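Local coordinates for phosphogluconate dehydrogenase NAD-binding putative C-terminal domain-containing protein (Sinorhizobium meliloti, PDB 4EZB) that is of unknown function but may act as an oxidoreductase related to the 6-phosphogluconate dehydrogenase family, at residues A[30-35]-A[51-56]; A[166-171]-A[181-186]; A[205-210]-A[282-287]; A[215-220]-A[305-310]. One frame throughout, in Å; residues are numbered along the deposited sequence.

Contact 1: residues A[30-35]-A[51-56]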
loop_
_atom_site.group_PDB
_atom_site.type_symbol
_atom_site.label_atom_id
_atom_site.label_comp_id
_atom_site.label_asym_id
_atom_site.label_seq_id
_atom_site.Cartn_x
_atom_site.Cartn_y
_atom_site.Cartn_z
ATOM N N ILE A 30 21.577 6.266 -30.629
ATOM C CA ILE A 30 21.542 7.717 -30.551
ATOM C C ILE A 30 21.725 8.064 -29.094
ATOM O O ILE A 30 20.896 7.719 -28.257
ATOM C CB ILE A 30 20.282 8.367 -31.145
ATOM C CG1 ILE A 30 20.237 8.096 -32.648
ATOM C CG2 ILE A 30 20.336 9.884 -30.881
ATOM C CD1 ILE A 30 18.984 8.554 -33.365
ATOM N N GLY A 31 22.843 8.721 -28.813
ATOM C CA GLY A 31 23.336 8.883 -27.458
ATOM C C GLY A 31 24.424 7.844 -27.297
ATOM O O GLY A 31 24.214 6.673 -27.612
ATOM N N PHE A 32 25.600 8.281 -26.858
ATOM C CA PHE A 32 26.674 7.370 -26.508
ATOM C C PHE A 32 27.210 7.641 -25.100
ATOM O O PHE A 32 28.403 7.866 -24.900
ATOM C CB PHE A 32 27.791 7.380 -27.557
ATOM C CG PHE A 32 28.567 6.091 -27.608
ATOM C CD1 PHE A 32 27.903 4.865 -27.674
ATOM C CD2 PHE A 32 29.962 6.093 -27.589
ATOM C CE1 PHE A 32 28.606 3.670 -27.721
ATOM C CE2 PHE A 32 30.671 4.898 -27.635
ATOM C CZ PHE A 32 29.990 3.685 -27.694
ATOM N N GLY A 33 26.298 7.631 -24.135
ATOM C CA GLY A 33 26.646 7.772 -22.724
ATOM C C GLY A 33 26.981 6.421 -22.124
ATOM O O GLY A 33 27.244 5.457 -22.857
ATOM N N GLU A 34 26.948 6.348 -20.795
ATOM C CA GLU A 34 27.286 5.119 -20.064
ATOM C C GLU A 34 26.417 3.916 -20.465
ATOM O O GLU A 34 26.945 2.870 -20.878
ATOM C CB GLU A 34 27.188 5.352 -18.558
ATOM C CG GLU A 34 28.202 6.344 -18.019
ATOM C CD GLU A 34 28.192 6.415 -16.505
ATOM O OE1 GLU A 34 27.146 6.102 -15.887
ATOM O OE2 GLU A 34 29.238 6.790 -15.935
ATOM N N ALA A 35 25.095 4.076 -20.349
ATOM C CA ALA A 35 24.136 3.013 -20.683
ATOM C C ALA A 35 24.334 2.470 -22.097
ATOM O O ALA A 35 24.407 1.248 -22.274
ATOM C CB ALA A 35 22.696 3.479 -20.474
ATOM N N LEU A 51 27.926 -2.234 -35.231
ATOM C CA LEU A 51 27.491 -1.173 -34.338
ATOM C C LEU A 51 27.882 0.189 -34.889
ATOM O O LEU A 51 28.867 0.308 -35.612
ATOM C CB LEU A 51 28.076 -1.383 -32.932
ATOM C CG LEU A 51 27.712 -2.681 -32.176
ATOM C CD1 LEU A 51 28.380 -2.777 -30.812
ATOM C CD2 LEU A 51 26.200 -2.819 -32.003
ATOM N N ALA A 52 27.088 1.208 -34.563
ATOM C CA ALA A 52 27.399 2.623 -34.841
ATOM C C ALA A 52 26.769 3.464 -33.746
ATOM O O ALA A 52 25.912 2.976 -33.001
ATOM C CB ALA A 52 26.887 3.058 -36.209
ATOM N N ALA A 53 27.206 4.712 -33.619
ATOM C CA ALA A 53 26.591 5.611 -32.655
ATOM C C ALA A 53 26.639 7.063 -33.128
ATOM O O ALA A 53 27.693 7.547 -33.570
ATOM C CB ALA A 53 27.248 5.474 -31.299
ATOM N N TYR A 54 25.493 7.748 -33.065
ATOM C CA TYR A 54 25.497 9.197 -33.208
ATOM C C TYR A 54 25.444 9.854 -31.824
ATOM O O TYR A 54 24.642 9.468 -30.954
ATOM C CB TYR A 54 24.404 9.743 -34.137
ATOM C CG TYR A 54 24.345 11.263 -34.087
ATOM C CD1 TYR A 54 25.296 12.050 -34.754
ATOM C CD2 TYR A 54 23.379 11.915 -33.317
ATOM C CE1 TYR A 54 25.257 13.440 -34.675
ATOM C CE2 TYR A 54 23.338 13.299 -33.232
ATOM C CZ TYR A 54 24.269 14.049 -33.911
ATOM O OH TYR A 54 24.199 15.413 -33.813
ATOM N N ASP A 55 26.335 10.821 -31.626
ATOM C CA ASP A 55 26.377 11.619 -30.410
ATOM C C ASP A 55 26.807 13.029 -30.830
ATOM O O ASP A 55 27.626 13.188 -31.737
ATOM C CB ASP A 55 27.361 11.003 -29.409
ATOM C CG ASP A 55 27.167 11.506 -27.993
ATOM O OD1 ASP A 55 26.869 10.666 -27.122
ATOM O OD2 ASP A 55 27.339 12.717 -27.723
ATOM N N LEU A 56 26.218 14.044 -30.199
ATOM C CA LEU A 56 26.567 15.441 -30.481
ATOM C C LEU A 56 28.018 15.718 -30.112
ATOM O O LEU A 56 28.671 16.555 -30.738
ATOM C CB LEU A 56 25.652 16.398 -29.705
ATOM C CG LEU A 56 24.161 16.498 -30.059
ATOM C CD1 LEU A 56 23.363 17.032 -28.868
ATOM C CD2 LEU A 56 23.914 17.344 -31.309
#
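The Phe32 ring meets the methyl of Ala53 obliquely, with Phe32 CD1 3.7 Å from Ala53 CB. The Tyr54 ring takes Ile30 at its edge, near the ring plane, where Ile30 CG2 lies 4.4 Å from Tyr54 CD2. One Tyr54 face carries the backbone N of Leu56, set above the plane toward the rim. Ile30 and Tyr54 are bridge partners in parallel strands. Gly31 N donates to Tyr54 O at 2.9 Å, and the bond is nearly straight (165°). Past the strand end, the side chain of Asp55 takes over. Its CG stands anti to the backbone N (chi1 -163°), which carries OD1 across to the loop. Phe32 N donates to Asp55 OD1 at 2.7 Å, on the anti side of the carboxylate and 17° out of its plane. The other oxygen, OD2, forms a salt bridge with Arg57. The backbone angles of Gly31 would press any CB against the preceding carbonyl. Gly31 and Gly33 fit a GxGxxA pattern in a beta-alpha-beta unit, as in Rossmann dinucleotide-binding folds. The acid ties down the glycine-rich turn through a backbone N-H, so a carboxylate, besides the sheet bond, probably helps to hold the turn in place.

Contact 2: residues A[166-171]-A[181-186]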
loop_
_atom_site.group_PDB
_atom_site.type_symbol
_atom_site.label_atom_id
_atom_site.label_comp_id
_atom_site.label_asym_id
_atom_site.label_seq_id
_atom_site.Cartn_x
_atom_site.Cartn_y
_atom_site.Cartn_z
ATOM N N ARG A 166 5.831 -4.101 -34.177
ATOM C CA ARG A 166 7.024 -4.934 -34.408
ATOM C C ARG A 166 7.832 -5.334 -33.167
ATOM O O ARG A 166 8.950 -5.840 -33.280
ATOM C CB ARG A 166 7.912 -4.294 -35.484
ATOM C CG ARG A 166 7.158 -4.140 -36.808
ATOM C CD ARG A 166 7.937 -3.357 -37.856
ATOM N NE ARG A 166 9.071 -4.117 -38.366
ATOM C CZ ARG A 166 9.988 -3.645 -39.214
ATOM N NH1 ARG A 166 9.916 -2.395 -39.685
ATOM N NH2 ARG A 166 10.992 -4.430 -39.578
ATOM N N ALA A 167 7.249 -5.154 -31.993
ATOM C CA ALA A 167 7.911 -5.528 -30.735
ATOM C C ALA A 167 8.334 -7.001 -30.675
ATOM O O ALA A 167 9.445 -7.306 -30.248
ATOM C CB ALA A 167 7.021 -5.193 -29.541
ATOM N N VAL A 168 7.457 -7.914 -31.090
ATOM C CA VAL A 168 7.802 -9.352 -31.057
ATOM C C VAL A 168 9.003 -9.544 -31.971
ATOM O O VAL A 168 10.015 -10.102 -31.556
ATOM C CB VAL A 168 6.616 -10.242 -31.485
ATOM C CG1 VAL A 168 7.064 -11.652 -31.842
ATOM C CG2 VAL A 168 5.557 -10.237 -30.392
ATOM N N GLU A 169 8.888 -9.017 -33.194
ATOM C CA GLU A 169 9.943 -9.066 -34.185
ATOM C C GLU A 169 11.289 -8.518 -33.718
ATOM O O GLU A 169 12.303 -9.182 -33.914
ATOM C CB GLU A 169 9.493 -8.395 -35.490
ATOM C CG GLU A 169 10.612 -8.240 -36.498
ATOM C CD GLU A 169 10.283 -7.248 -37.583
ATOM O OE1 GLU A 169 9.087 -6.917 -37.791
ATOM O OE2 GLU A 169 11.239 -6.791 -38.229
ATOM N N VAL A 170 11.318 -7.324 -33.104
ATOM C CA VAL A 170 12.597 -6.787 -32.624
ATOM C C VAL A 170 13.133 -7.537 -31.413
ATOM O O VAL A 170 14.321 -7.777 -31.337
ATOM C CB VAL A 170 12.638 -5.236 -32.399
ATOM C CG1 VAL A 170 12.087 -4.511 -33.596
ATOM C CG2 VAL A 170 11.922 -4.786 -31.128
ATOM N N ALA A 171 12.268 -7.902 -30.473
ATOM C CA ALA A 171 12.687 -8.725 -29.343
ATOM C C ALA A 171 13.412 -9.967 -29.880
ATOM O O ALA A 171 14.562 -10.202 -29.540
ATOM C CB ALA A 171 11.489 -9.123 -28.480
ATOM N N LEU A 181 15.255 -8.801 -24.263
ATOM C CA LEU A 181 14.006 -8.083 -24.481
ATOM C C LEU A 181 12.793 -8.974 -24.313
ATOM O O LEU A 181 12.806 -10.127 -24.741
ATOM C CB LEU A 181 13.980 -7.543 -25.905
ATOM C CG LEU A 181 14.632 -6.221 -26.253
ATOM C CD1 LEU A 181 16.162 -6.269 -26.217
ATOM C CD2 LEU A 181 14.138 -5.824 -27.642
ATOM N N GLU A 182 11.735 -8.454 -23.699
ATOM C CA GLU A 182 10.426 -9.100 -23.851
ATOM C C GLU A 182 9.317 -8.202 -24.395
ATOM O O GLU A 182 9.142 -7.069 -23.971
ATOM C CB GLU A 182 9.981 -9.873 -22.610
ATOM C CG GLU A 182 10.173 -9.174 -21.292
ATOM C CD GLU A 182 9.656 -10.020 -20.147
ATOM O OE1 GLU A 182 8.452 -10.370 -20.161
ATOM O OE2 GLU A 182 10.458 -10.342 -19.242
ATOM N N ALA A 183 8.611 -8.722 -25.382
ATOM C CA ALA A 183 7.490 -8.013 -25.970
ATOM C C ALA A 183 6.310 -8.141 -25.025
ATOM O O ALA A 183 5.947 -9.235 -24.619
ATOM C CB ALA A 183 7.153 -8.576 -27.345
ATOM N N VAL A 184 5.722 -7.015 -24.635
ATOM C CA VAL A 184 4.668 -7.057 -23.627
ATOM C C VAL A 184 3.311 -6.633 -24.179
ATOM O O VAL A 184 2.295 -6.705 -23.471
ATOM C CB VAL A 184 5.045 -6.255 -22.373
ATOM C CG1 VAL A 184 6.291 -6.845 -21.741
ATOM C CG2 VAL A 184 5.297 -4.790 -22.734
ATOM N N GLY A 185 3.293 -6.220 -25.446
ATOM C CA GLY A 185 2.057 -5.788 -26.090
ATOM C C GLY A 185 2.299 -5.230 -27.475
ATOM O O GLY A 185 3.438 -4.962 -27.853
ATOM N N GLU A 186 1.220 -5.062 -28.229
ATOM C CA GLU A 186 1.305 -4.581 -29.591
ATOM C C GLU A 186 1.086 -3.078 -29.644
ATOM O O GLU A 186 1.252 -2.438 -30.685
ATOM C CB GLU A 186 0.303 -5.321 -30.477
ATOM C CG GLU A 186 0.591 -6.811 -30.577
ATOM C CD GLU A 186 -0.494 -7.578 -31.324
ATOM O OE1 GLU A 186 -1.158 -6.988 -32.214
ATOM O OE2 GLU A 186 -0.681 -8.780 -31.023
#
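Leu181 turns its CG anti to its own carbonyl carbon (chi1 -85°), and with chi2 near 71° this lays CD2 against the helix backbone at Ala171. Val168 has CG2 beside its backbone N, which reaches the methyl of Ala183. Leu181 CD2 lies 3.7 Å from Ala171 CA, while Ala171 CB sits 3.9 Å from Leu181 CB. Val170 CG2 adds a looser touch on the same CD2. One turn back, Ala183 CB meets Val168 CG2 at 3.8 Å. Ala183 CB also lies 4.0 Å from Ala167 CB, so this methyl packs against two helix residues. Ala167 CB also approaches Gly185 O. Helix 167-171 and strand 181-185 run nearly antiparallel (174°), and their axes come within 7.3 Å. The alanines Ala167, Ala171 and Ala183 allow this close approach. At the helix start Arg166 grips Glu169 side-on, with NE to OE1 and NH2 to OE2, the latter at 2.7 Å. Both oxygens lie close to the guanidinium plane, and Arg166 NH1 also bonds Ser141 and the Glu114 carbonyl. Farther along, Asn175 OD1 accepts a bond from Leu181 N. The helix thus packs on strand 180-185 of its beta-alpha-beta unit, outermost within the chain, mainly through apolar groups.

Contact 3: residues A[205-210]-A[282-287]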
loop_
_atom_site.group_PDB
_atom_site.type_symbol
_atom_site.label_atom_id
_atom_site.label_comp_id
_atom_site.label_asym_id
_atom_site.label_seq_id
_atom_site.Cartn_x
_atom_site.Cartn_y
_atom_site.Cartn_z
ATOM N N VAL A 205 3.712 -0.148 -1.186
ATOM C CA VAL A 205 3.973 -0.946 -0.011
ATOM C C VAL A 205 5.020 -0.365 0.940
ATOM O O VAL A 205 4.890 -0.462 2.169
ATOM C CB VAL A 205 4.415 -2.376 -0.391
ATOM C CG1 VAL A 205 5.063 -3.058 0.798
ATOM C CG2 VAL A 205 3.207 -3.189 -0.834
ATOM N N GLU A 206 6.090 0.175 0.362
ATOM C CA GLU A 206 7.149 0.797 1.126
ATOM C C GLU A 206 6.603 2.005 1.897
ATOM O O GLU A 206 6.901 2.193 3.077
ATOM C CB GLU A 206 8.241 1.225 0.144
ATOM C CG GLU A 206 9.360 2.111 0.673
ATOM C CD GLU A 206 10.277 2.626 -0.457
ATOM O OE1 GLU A 206 10.043 2.295 -1.638
ATOM O OE2 GLU A 206 11.237 3.388 -0.184
ATOM N N ALA A 207 5.825 2.826 1.209
ATOM C CA ALA A 207 5.149 3.984 1.799
ATOM C C ALA A 207 4.164 3.568 2.911
ATOM O O ALA A 207 4.112 4.215 3.964
ATOM C CB ALA A 207 4.396 4.742 0.710
ATOM N N LEU A 208 3.384 2.504 2.677
ATOM C CA LEU A 208 2.438 2.016 3.709
ATOM C C LEU A 208 3.172 1.570 4.962
ATOM O O LEU A 208 2.759 1.878 6.075
ATOM C CB LEU A 208 1.551 0.856 3.219
ATOM C CG LEU A 208 0.493 1.105 2.155
ATOM C CD1 LEU A 208 0.001 -0.245 1.586
ATOM C CD2 LEU A 208 -0.644 1.937 2.755
ATOM N N LEU A 209 4.265 0.842 4.784
ATOM C CA LEU A 209 5.087 0.470 5.954
ATOM C C LEU A 209 5.604 1.707 6.674
ATOM O O LEU A 209 5.634 1.753 7.909
ATOM C CB LEU A 209 6.241 -0.445 5.560
ATOM C CG LEU A 209 5.791 -1.866 5.162
ATOM C CD1 LEU A 209 6.833 -2.523 4.273
ATOM C CD2 LEU A 209 5.517 -2.770 6.361
ATOM N N ILE A 210 5.988 2.731 5.922
ATOM C CA ILE A 210 6.521 3.924 6.583
ATOM C C ILE A 210 5.408 4.549 7.433
ATOM O O ILE A 210 5.624 4.870 8.616
ATOM C CB ILE A 210 7.072 4.953 5.567
ATOM C CG1 ILE A 210 8.359 4.447 4.894
ATOM C CG2 ILE A 210 7.247 6.343 6.202
ATOM C CD1 ILE A 210 8.763 5.270 3.660
ATOM N N GLU A 282 5.243 11.494 -1.818
ATOM C CA GLU A 282 5.383 12.377 -0.664
ATOM C C GLU A 282 6.004 11.642 0.544
ATOM O O GLU A 282 6.933 12.142 1.184
ATOM C CB GLU A 282 4.027 12.966 -0.268
ATOM C CG GLU A 282 3.985 13.378 1.206
ATOM C CD GLU A 282 2.870 14.340 1.568
ATOM O OE1 GLU A 282 2.756 14.668 2.778
ATOM O OE2 GLU A 282 2.119 14.772 0.662
ATOM N N THR A 283 5.484 10.451 0.838
ATOM C CA THR A 283 5.868 9.710 2.037
ATOM C C THR A 283 7.317 9.284 1.991
ATOM O O THR A 283 8.055 9.475 2.965
ATOM C CB THR A 283 4.982 8.470 2.250
ATOM O OG1 THR A 283 3.615 8.892 2.386
ATOM C CG2 THR A 283 5.407 7.693 3.527
ATOM N N ILE A 284 7.710 8.689 0.870
ATOM C CA ILE A 284 9.088 8.221 0.681
ATOM C C ILE A 284 10.096 9.399 0.746
ATOM O O ILE A 284 11.157 9.287 1.372
ATOM C CB ILE A 284 9.201 7.405 -0.626
ATOM C CG1 ILE A 284 8.461 6.076 -0.479
ATOM C CG2 ILE A 284 10.656 7.158 -1.009
ATOM C CD1 ILE A 284 8.193 5.387 -1.805
ATOM N N ALA A 285 9.730 10.534 0.150
ATOM C CA ALA A 285 10.566 11.756 0.202
ATOM C C ALA A 285 10.665 12.313 1.610
ATOM O O ALA A 285 11.755 12.672 2.057
ATOM C CB ALA A 285 10.026 12.827 -0.730
ATOM N N ALA A 286 9.523 12.413 2.295
ATOM C CA ALA A 286 9.501 12.869 3.677
ATOM C C ALA A 286 10.361 11.973 4.549
ATOM O O ALA A 286 11.098 12.472 5.389
ATOM C CB ALA A 286 8.077 12.906 4.208
ATOM N N ALA A 287 10.276 10.657 4.329
ATOM C CA ALA A 287 10.982 9.669 5.149
ATOM C C ALA A 287 12.482 9.647 4.868
ATOM O O ALA A 287 13.295 9.540 5.805
ATOM C CB ALA A 287 10.387 8.280 4.968
#
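Ile210 and Thr283 lead the apolar packing, sliding past each other in opposite directions, with Ile210 CG2 3.5 Å from Thr283 CG2. Thr283 CG2 stands anti to its backbone N, which turns this methyl to the neighbouring helix and leaves OG1 to bond the Ala279 carbonyl of its own helix. Ile210 CD1 reaches on to Ala287 CB at 3.7 Å. Near the closest approach of the backbones, Ala207 CB faces Thr283 CB at 4.1 Å. Ala207 also touches Met276 of the second subunit.

The second kind is a carboxylate against an aliphatic chain. Glu206 is extended and crosses Ile284 at about a right angle. Glu206 OE1 comes within 3.6 Å of Ile284 CD1, and OE2 lies beside CG1 and CG2. The polar needs of this buried acid are met elsewhere: OE1 forms a salt bridge with Arg256, and OE2 bonds Thr249 OG1. With an alanine here, Arg256 would probably lose its carboxylate mate and Thr249 OG1 its partner, and a gap would open beside the end of Ile284.

The short axes cross at 58° and come within 9.1 Å. This is oblique packing of two helices in an all-helical bundle, consistent with the C-terminal domain of 6-phosphogluconate dehydrogenase-like proteins, and it borders the second subunit.

Contact 4: residues A[215-220]-A[305-310]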
loop_
_atom_site.group_PDB
_atom_site.type_symbol
_atom_site.label_atom_id
_atom_site.label_comp_id
_atom_site.label_asym_id
_atom_site.label_seq_id
_atom_site.Cartn_x
_atom_site.Cartn_y
_atom_site.Cartn_z
ATOM N N SER A 215 3.802 5.309 12.912
ATOM C CA SER A 215 2.594 5.553 13.688
ATOM C C SER A 215 2.591 4.628 14.881
ATOM O O SER A 215 2.509 5.068 16.043
ATOM C CB SER A 215 1.371 5.206 12.837
ATOM O OG SER A 215 1.003 6.298 12.032
ATOM N N ALA A 216 2.668 3.340 14.560
ATOM C CA ALA A 216 2.743 2.287 15.538
ATOM C C ALA A 216 3.799 2.578 16.575
ATOM O O ALA A 216 3.603 2.331 17.790
ATOM C CB ALA A 216 3.035 0.965 14.853
ATOM N N GLU A 217 4.937 3.070 16.102
ATOM C CA GLU A 217 6.070 3.330 16.984
ATOM C C GLU A 217 5.798 4.485 17.934
ATOM O O GLU A 217 6.169 4.430 19.094
ATOM C CB GLU A 217 7.330 3.616 16.169
ATOM C CG GLU A 217 8.568 3.853 17.023
ATOM C CD GLU A 217 9.127 2.588 17.664
ATOM O OE1 GLU A 217 8.703 1.462 17.317
ATOM O OE2 GLU A 217 10.010 2.725 18.522
ATOM N N ARG A 218 5.146 5.531 17.436
ATOM C CA ARG A 218 4.735 6.635 18.284
ATOM C C ARG A 218 3.702 6.153 19.281
ATOM O O ARG A 218 3.618 6.687 20.392
ATOM C CB ARG A 218 4.155 7.794 17.465
ATOM C CG ARG A 218 5.200 8.603 16.706
ATOM C CD ARG A 218 4.658 9.948 16.235
ATOM N NE ARG A 218 4.336 10.834 17.355
ATOM C CZ ARG A 218 5.233 11.348 18.205
ATOM N NH1 ARG A 218 6.531 11.083 18.072
ATOM N NH2 ARG A 218 4.832 12.141 19.199
ATOM N N ALA A 219 2.914 5.148 18.885
ATOM C CA ALA A 219 1.949 4.565 19.797
ATOM C C ALA A 219 2.520 3.409 20.666
ATOM O O ALA A 219 1.797 2.833 21.467
ATOM C CB ALA A 219 0.715 4.112 19.026
ATOM N N GLY A 220 3.795 3.063 20.491
ATOM C CA GLY A 220 4.406 1.932 21.212
ATOM C C GLY A 220 3.888 0.519 20.938
ATOM O O GLY A 220 3.968 -0.332 21.809
ATOM N N PHE A 305 15.492 1.990 11.777
ATOM C CA PHE A 305 14.861 3.137 11.077
ATOM C C PHE A 305 13.597 3.712 11.747
ATOM O O PHE A 305 13.362 4.943 11.750
ATOM C CB PHE A 305 14.505 2.784 9.615
ATOM C CG PHE A 305 15.648 2.219 8.809
ATOM C CD1 PHE A 305 16.768 2.984 8.517
ATOM C CD2 PHE A 305 15.586 0.922 8.315
ATOM C CE1 PHE A 305 17.816 2.455 7.768
ATOM C CE2 PHE A 305 16.627 0.382 7.576
ATOM C CZ PHE A 305 17.747 1.150 7.305
ATOM N N VAL A 306 12.763 2.808 12.258
ATOM C CA VAL A 306 11.423 3.172 12.689
ATOM C C VAL A 306 11.451 4.192 13.830
ATOM O O VAL A 306 10.724 5.193 13.770
ATOM C CB VAL A 306 10.529 1.924 12.953
ATOM C CG1 VAL A 306 9.215 2.311 13.614
ATOM C CG2 VAL A 306 10.210 1.225 11.644
ATOM N N PRO A 307 12.315 3.986 14.852
ATOM C CA PRO A 307 12.338 5.007 15.926
ATOM C C PRO A 307 12.786 6.370 15.421
ATOM O O PRO A 307 12.328 7.415 15.912
ATOM C CB PRO A 307 13.322 4.433 16.945
ATOM C CG PRO A 307 13.224 2.957 16.730
ATOM C CD PRO A 307 13.036 2.767 15.247
ATOM N N VAL A 308 13.646 6.356 14.413
ATOM C CA VAL A 308 14.107 7.597 13.842
ATOM C C VAL A 308 12.963 8.291 13.100
ATOM O O VAL A 308 12.703 9.472 13.362
ATOM C CB VAL A 308 15.383 7.427 12.998
ATOM C CG1 VAL A 308 15.641 8.679 12.169
ATOM C CG2 VAL A 308 16.566 7.141 13.913
ATOM N N LEU A 309 12.279 7.559 12.214
ATOM C CA LEU A 309 11.097 8.056 11.505
ATOM C C LEU A 309 9.989 8.506 12.452
ATOM O O LEU A 309 9.384 9.565 12.245
ATOM C CB LEU A 309 10.504 6.960 10.618
ATOM C CG LEU A 309 11.174 6.629 9.298
ATOM C CD1 LEU A 309 10.420 5.481 8.638
ATOM C CD2 LEU A 309 11.205 7.869 8.406
ATOM N N ALA A 310 9.694 7.678 13.458
ATOM C CA ALA A 310 8.685 8.017 14.469
ATOM C C ALA A 310 8.946 9.432 15.028
ATOM O O ALA A 310 8.064 10.298 14.996
ATOM C CB ALA A 310 8.674 6.988 15.590
#
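Glu217 points at the neighbouring helix and lies across Val306 at an oblique angle. Its CG is anti to the backbone N (chi1 -178°), and a bend at chi2 (73°) folds the carboxylate over toward Pro307. The aliphatic part does the closest touching: Glu217 CB is 3.4 Å from Val306 CG1, and Glu217 CG is 3.4 Å from Ala310 CB. Farther out, Glu217 OE2 lies 3.7 Å from Pro307 CG, while OE1 turns back to bond Thr222 OG1. A glycine in its place would probably open a gap beside Val306 CG1 and Ala310 CB and leave Thr222 without this acceptor. Arg218 reaches the same Ala310 methyl from a different direction, roughly at right angles to Glu217. Arg218 CG sits 4.0 Å from Ala310 CB, and the bend at chi3 brings Arg218 NH1 to 3.5 Å from Ala310 O, at the edge of the guanidinium and near its plane. Arg218 NE is held by the Phe270 carbonyl of the second subunit. The contact joins the end of the long helix 190-218 to the C-terminal helix 301-312 in the helical region. Both long side chains therefore serve the helix pair with their methylenes, while their firm polar bonds go to Thr222 and to the other subunit.

In the fold
The four contacts fall into two regions on either side of the chain's centre. Contacts 1 and 2 reach the same sheet, with centres 23 Å apart and nearest atoms about 12 Å apart. Each joins parts of a beta-alpha-beta unit. Contacts 3 and 4 lie in the helical region, with centres 13 Å apart. They share helix 190-218 and touch directly, with Leu309 CD2 3.6 Å from Ala287 CB. This long helix follows strand 180-185 of contact 2. The glycine-rich turn of contact 1, a possible nucleotide-binding site judged from its pattern alone, belongs to a contact about 48 Å from contact 4, centre to centre. Contacts 2, 3 and 4 also touch the second subunit, whereas contact 1 does not.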